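PDB 3TRC: phosphoenolpyruvate-protein phosphotransferase from Coxiella burnetii, which probably transfers the phosphoryl group of phosphoenolpyruvate to a histidine of a partner protein, and is represented here by its GAF domain. Local coordinates for residues 11-14 against 15-19; 21-24 against 25-29; 32-35 against 36-40. All blocks are in the same frame, centred on the assembly; numbering follows the deposited sequence. Where two conformers were deposited one is given.

Contact 1 (11-14 against 15-19); sequences RQIT and QEVNA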
# COMPACT_ATOMS: atom_id res chain seq x y z
N ARG A 11 -1.00 1.99 -7.04
CA ARG A 11 -1.94 3.04 -6.72
C ARG A 11 -3.38 2.57 -6.98
O ARG A 11 -4.24 2.69 -6.12
CB ARG A 11 -1.63 4.29 -7.53
CG ARG A 11 -2.37 5.54 -7.11
CD ARG A 11 -2.12 6.65 -8.12
NE ARG A 11 -2.54 6.26 -9.46
CZ ARG A 11 -2.05 6.79 -10.58
NH1 ARG A 11 -1.12 7.73 -10.52
NH2 ARG A 11 -2.49 6.37 -11.76
N GLN A 12 -3.61 2.02 -8.17
CA GLN A 12 -4.94 1.58 -8.57
C GLN A 12 -5.44 0.36 -7.77
O GLN A 12 -6.60 0.32 -7.37
CB GLN A 12 -4.98 1.28 -10.07
CG GLN A 12 -6.25 0.57 -10.56
CD GLN A 12 -7.47 1.48 -10.61
OE1 GLN A 12 -7.36 2.70 -10.54
NE2 GLN A 12 -8.65 0.88 -10.72
N ILE A 13 -4.56 -0.62 -7.56
CA ILE A 13 -4.97 -1.83 -6.85
C ILE A 13 -5.14 -1.60 -5.35
O ILE A 13 -6.00 -2.21 -4.72
CB ILE A 13 -4.01 -3.00 -7.10
CG1 ILE A 13 -4.59 -4.30 -6.55
CG2 ILE A 13 -2.64 -2.74 -6.47
CD1 ILE A 13 -3.84 -5.53 -6.98
N THR A 14 -4.31 -0.74 -4.77
CA THR A 14 -4.42 -0.41 -3.35
C THR A 14 -5.80 0.21 -3.14
O THR A 14 -6.50 -0.09 -2.17
CB THR A 14 -3.31 0.56 -2.89
OG1 THR A 14 -2.03 -0.01 -3.18
CG2 THR A 14 -3.40 0.82 -1.39
N GLN A 15 -6.18 1.06 -4.09
CA GLN A 15 -7.50 1.67 -4.14
C GLN A 15 -8.60 0.62 -4.18
O GLN A 15 -9.54 0.64 -3.39
CB GLN A 15 -7.61 2.56 -5.38
CG GLN A 15 -8.92 3.30 -5.50
CD GLN A 15 -8.89 4.62 -4.77
OE1 GLN A 15 -9.09 4.68 -3.56
NE2 GLN A 15 -8.63 5.70 -5.51
N GLU A 16 -8.49 -0.30 -5.13
CA GLU A 16 -9.50 -1.33 -5.32
C GLU A 16 -9.61 -2.29 -4.13
O GLU A 16 -10.71 -2.70 -3.76
CB GLU A 16 -9.26 -2.10 -6.62
CG GLU A 16 -9.65 -1.34 -7.89
CD GLU A 16 -9.49 -2.18 -9.15
OE1 GLU A 16 -8.61 -3.07 -9.17
OE2 GLU A 16 -10.24 -1.95 -10.12
N VAL A 17 -8.48 -2.65 -3.53
CA VAL A 17 -8.49 -3.53 -2.36
C VAL A 17 -9.21 -2.87 -1.18
O VAL A 17 -10.05 -3.49 -0.54
CB VAL A 17 -7.07 -3.95 -1.93
CG1 VAL A 17 -7.12 -4.68 -0.58
CG2 VAL A 17 -6.43 -4.83 -2.99
N ASN A 18 -8.89 -1.61 -0.91
CA ASN A 18 -9.53 -0.93 0.21
C ASN A 18 -11.01 -0.67 -0.02
O ASN A 18 -11.77 -0.52 0.93
CB ASN A 18 -8.78 0.36 0.56
CG ASN A 18 -7.54 0.09 1.39
OD1 ASN A 18 -7.36 -1.00 1.92
ND2 ASN A 18 -6.68 1.10 1.50
N ALA A 19 -11.43 -0.66 -1.28
CA ALA A 19 -12.84 -0.45 -1.63
C ALA A 19 -13.63 -1.75 -1.71
O ALA A 19 -14.86 -1.74 -1.79
CB ALA A 19 -12.96 0.32 -2.94
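Gln12 and Glu16 meet one helical turn apart, the amide NE2 of Gln12 giving a weak hydrogen bond of 3.3 Å to OE2 of Glu16. The bond is bent, 139° at the hydrogen, and the amide and carboxylate planes stand 64° apart, so the two flat groups touch obliquely and do not stack. The Gln12 chain first runs anti to its own nitrogen and then folds at chi2 (74°), which brings its amide round to the acid. One residue on along the helix, Ile13 and Val17 lie alongside each other and point the same way, with CG1 of Ile13, in the conformer given, 4.0 Å from CG2 of Val17. CG2 of Val17 also sits 3.2 Å from the carbonyl O of Ile13. Beneath these side chains the alpha-helical bonds are regular; the shortest of them, Val17 N to Ile13 O, is 2.8 Å. Thr14 turns its OG1 back to the carbonyl of Leu10, satisfying a buried hydroxyl within the helix. The stronger partner of Glu16 lies elsewhere: its OE1 makes a salt bridge with Arg33, which probably helps to hold the carboxylate in place beside Gln12. Helix 3-19 is covered on its Ile13 side by Leu29 and Arg33 of helix 23-37, while Thr14 and Asn18 pack on His154 of helix 142-164 and on Ile153 of the second subunit.

Contact 2 (21-24 against 25-29); sequences PNLE and QALKL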
# COMPACT_ATOMS: atom_id res chain seq x y z
N PRO A 21 -15.67 -4.93 -0.73
CA PRO A 21 -16.66 -5.09 0.35
C PRO A 21 -16.37 -6.24 1.33
O PRO A 21 -16.94 -6.26 2.42
CB PRO A 21 -17.96 -5.36 -0.42
CG PRO A 21 -17.53 -5.94 -1.72
CD PRO A 21 -16.19 -5.35 -2.04
N ASN A 22 -15.50 -7.17 0.95
CA ASN A 22 -15.10 -8.25 1.84
C ASN A 22 -13.76 -8.83 1.43
O ASN A 22 -13.21 -8.46 0.39
CB ASN A 22 -16.17 -9.35 1.90
CG ASN A 22 -16.47 -9.94 0.54
OD1 ASN A 22 -15.59 -10.54 -0.09
ND2 ASN A 22 -17.70 -9.78 0.07
N LEU A 23 -13.23 -9.74 2.25
CA LEU A 23 -11.91 -10.31 1.99
C LEU A 23 -11.89 -11.10 0.70
O LEU A 23 -10.96 -10.96 -0.10
CB LEU A 23 -11.47 -11.22 3.14
CG LEU A 23 -10.10 -11.87 2.94
CD1 LEU A 23 -9.00 -10.81 2.88
CD2 LEU A 23 -9.81 -12.87 4.03
N GLU A 24 -12.90 -11.94 0.49
CA GLU A 24 -12.92 -12.79 -0.70
C GLU A 24 -12.83 -11.95 -1.97
O GLU A 24 -12.10 -12.29 -2.90
CB GLU A 24 -14.19 -13.65 -0.73
CG GLU A 24 -14.35 -14.46 -2.00
CD GLU A 24 -15.72 -15.10 -2.12
OE1 GLU A 24 -16.36 -15.33 -1.07
OE2 GLU A 24 -16.16 -15.35 -3.26
N GLN A 25 -13.57 -10.85 -2.00
CA GLN A 25 -13.54 -9.97 -3.16
C GLN A 25 -12.16 -9.33 -3.34
O GLN A 25 -11.70 -9.17 -4.47
CB GLN A 25 -14.63 -8.89 -3.06
CG GLN A 25 -15.97 -9.36 -3.55
CD GLN A 25 -15.95 -9.69 -5.03
OE1 GLN A 25 -15.99 -10.86 -5.42
NE2 GLN A 25 -15.89 -8.67 -5.87
N ALA A 26 -11.51 -8.97 -2.24
CA ALA A 26 -10.19 -8.37 -2.33
C ALA A 26 -9.18 -9.36 -2.91
O ALA A 26 -8.38 -9.00 -3.77
CB ALA A 26 -9.72 -7.88 -0.97
N LEU A 27 -9.24 -10.60 -2.44
CA LEU A 27 -8.32 -11.62 -2.90
C LEU A 27 -8.54 -11.92 -4.38
O LEU A 27 -7.59 -12.05 -5.15
CB LEU A 27 -8.48 -12.90 -2.08
CG LEU A 27 -8.30 -12.75 -0.57
CD1 LEU A 27 -8.39 -14.11 0.12
CD2 LEU A 27 -6.98 -12.08 -0.26
N LYS A 28 -9.80 -12.01 -4.77
CA LYS A 28 -10.12 -12.37 -6.15
C LYS A 28 -9.71 -11.24 -7.10
O LYS A 28 -9.27 -11.48 -8.22
CB LYS A 28 -11.60 -12.71 -6.30
CG LYS A 28 -12.01 -13.89 -5.43
CD LYS A 28 -13.26 -14.59 -5.93
CE LYS A 28 -13.47 -15.88 -5.16
NZ LYS A 28 -12.18 -16.62 -4.96
N LEU A 29 -9.84 -10.01 -6.61
CA LEU A 29 -9.47 -8.83 -7.38
C LEU A 29 -7.97 -8.83 -7.63
O LEU A 29 -7.50 -8.58 -8.74
CB LEU A 29 -9.88 -7.59 -6.58
CG LEU A 29 -9.51 -6.16 -6.93
CD1 LEU A 29 -10.34 -5.23 -6.06
CD2 LEU A 29 -8.03 -5.90 -6.74
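This is a helix N-cap with the first turn behind it, at the start of helix 23-37 in the GAF domain. Asn22 is the cap residue: its OD1 accepts from Gln25 N at 2.8 Å, with an angle of 161° at the hydrogen. Placing CG between the backbone nitrogen and the carbonyl carbon (chi1 58°) folds the amide back over the helix end, where OD1 takes up a backbone N-H of the first turn. The carbonyl of Asn22 is used as well, accepting from Ala26 N at 3.2 Å. Pro21 adds an apolar touch, its CD lying 4.0 Å from CB of Gln25. Farther round the turn, Leu23 and Leu27 cross at an angle, CD1 of Leu23 lying 3.9 Å from CD2 of Leu27. Glu24 lays its carboxylate against the aliphatic end of Lys28, OE2 of Glu24 3.3 Å from CE of Lys28, whereas NZ of Lys28 stays 4.5 Å from OE2 of Glu24, beyond a salt bridge, and makes a weak hydrogen bond to the carbonyl of Met58. Leu27 packs on Leu45 and Ile47 of strand 42-49, Leu23 faces Glu158, Ile159 and Ala162 of helix 142-164, and Ala26 rests against Val17 of helix 3-19.

Contact 3 (32-35 against 36-40); sequences VRLC and EALPA
The guanidinium of Arg33 receives OE1 of Glu36 at its edge, in its plane. This salt bridge between residues three apart sits on the last turns of helix 23-37 of the GAF domain, before the chain runs through a cis peptide at Pro39 to strand 42-49. NH1 of Arg33 bonds to OE1 of Glu36 at 2.8 Å, and OE1 accepts through its syn lone pair. The two planes lie 33° apart, and the bond is moderately straight at 152°. With CG beside the backbone nitrogen, the arginine chain bends at chi2 (-59°) and brings the guanidinium to the acid. Its NE has a second partner in Glu16, so the arginine probably shares its charge between two acids. Glu36 runs alongside Val32, with OE2 of Glu36 3.7 Å from CG1 of Val32.

Leu38 N still bonds to Leu34 O at 3.0 Å. Leu34 and Leu38 both pack on Phe147 of helix 142-164, with Leu130 and Ile132 of strand 125-134 beside them. Cys35 belongs to the disulfide with Cys43, joining this helix to strand 42-49; SG of Cys35 also lies 3.7 Å from Ala40 O. After Pro39, Ala40 N donates to Cys35 O at 3.0 Å.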
# COMPACT_ATOMS: atom_id res chain seq x y z
N VAL A 32 -6.52 -11.44 -10.25
CA VAL A 32 -6.88 -11.04 -11.61
C VAL A 32 -6.03 -9.85 -12.04
O VAL A 32 -5.46 -9.84 -13.14
CB VAL A 32 -8.37 -10.68 -11.73
CG1 VAL A 32 -8.65 -10.01 -13.07
CG2 VAL A 32 -9.23 -11.93 -11.58
N ARG A 33 -5.94 -8.85 -11.17
CA ARG A 33 -5.23 -7.61 -11.49
C ARG A 33 -3.75 -7.86 -11.71
O ARG A 33 -3.15 -7.29 -12.63
CB ARG A 33 -5.43 -6.56 -10.38
CG ARG A 33 -6.82 -5.98 -10.32
CD ARG A 33 -7.21 -5.30 -11.63
NE ARG A 33 -8.49 -4.62 -11.53
CZ ARG A 33 -9.35 -4.49 -12.53
NH1 ARG A 33 -9.07 -5.00 -13.72
NH2 ARG A 33 -10.50 -3.84 -12.35
N LEU A 34 -3.14 -8.68 -10.86
CA LEU A 34 -1.73 -9.00 -11.02
C LEU A 34 -1.46 -9.60 -12.39
O LEU A 34 -0.54 -9.18 -13.09
CB LEU A 34 -1.25 -9.96 -9.92
CG LEU A 34 -0.86 -9.31 -8.60
CD1 LEU A 34 -0.22 -10.31 -7.65
CD2 LEU A 34 0.07 -8.17 -8.86
N CYS A 35 -2.28 -10.57 -12.78
CA CYS A 35 -2.09 -11.21 -14.08
C CYS A 35 -2.24 -10.22 -15.22
O CYS A 35 -1.49 -10.26 -16.20
CB CYS A 35 -3.05 -12.38 -14.25
SG CYS A 35 -2.53 -13.81 -13.30
N GLU A 36 -3.21 -9.32 -15.11
CA GLU A 36 -3.45 -8.33 -16.15
C GLU A 36 -2.32 -7.31 -16.24
O GLU A 36 -1.92 -6.90 -17.33
CB GLU A 36 -4.75 -7.58 -15.89
CG GLU A 36 -6.00 -8.40 -16.08
CD GLU A 36 -7.25 -7.65 -15.63
OE1 GLU A 36 -7.12 -6.76 -14.76
OE2 GLU A 36 -8.34 -7.95 -16.15
N ALA A 37 -1.82 -6.89 -15.08
CA ALA A 37 -1.01 -5.69 -14.98
C ALA A 37 0.51 -5.90 -15.06
O ALA A 37 1.23 -5.04 -15.57
CB ALA A 37 -1.37 -4.90 -13.71
N LEU A 38 0.99 -7.03 -14.56
CA LEU A 38 2.44 -7.28 -14.55
C LEU A 38 3.07 -7.31 -15.95
O LEU A 38 4.05 -6.60 -16.19
CB LEU A 38 2.80 -8.54 -13.76
CG LEU A 38 2.81 -8.39 -12.25
CD1 LEU A 38 3.16 -9.72 -11.60
CD2 LEU A 38 3.80 -7.32 -11.82
N PRO A 39 2.54 -8.14 -16.87
CA PRO A 39 1.51 -9.16 -16.68
C PRO A 39 2.10 -10.49 -16.24
O PRO A 39 3.31 -10.67 -16.22
CB PRO A 39 0.93 -9.31 -18.09
CG PRO A 39 2.11 -9.09 -18.98
CD PRO A 39 2.94 -8.02 -18.29
N ALA A 40 1.23 -11.43 -15.88
CA ALA A 40 1.64 -12.79 -15.58
C ALA A 40 0.54 -13.73 -16.06
O ALA A 40 -0.56 -13.29 -16.36
CB ALA A 40 1.87 -12.96 -14.08

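In the fold
The three contacts come in series along the chain, contact 1 on helix 3-19 and contacts 2 and 3 at the start and the end of helix 23-37. The centres of contacts 1 and 2 are about 11 Å apart, those of 1 and 3 about 14 Å, and those of 2 and 3 about 16 Å. Contact 1 touches both others: Leu29 fits against Ile13, Glu16 and Val17, and the Glu16-Arg33 pair joins it to contact 3. Helix 23-37 packs on helix 3-19 on one hand and on the antiparallel sheet of the GAF domain on the other, which it meets at strands 42-49 and 125-134, while helix 3-19 also reaches the second subunit.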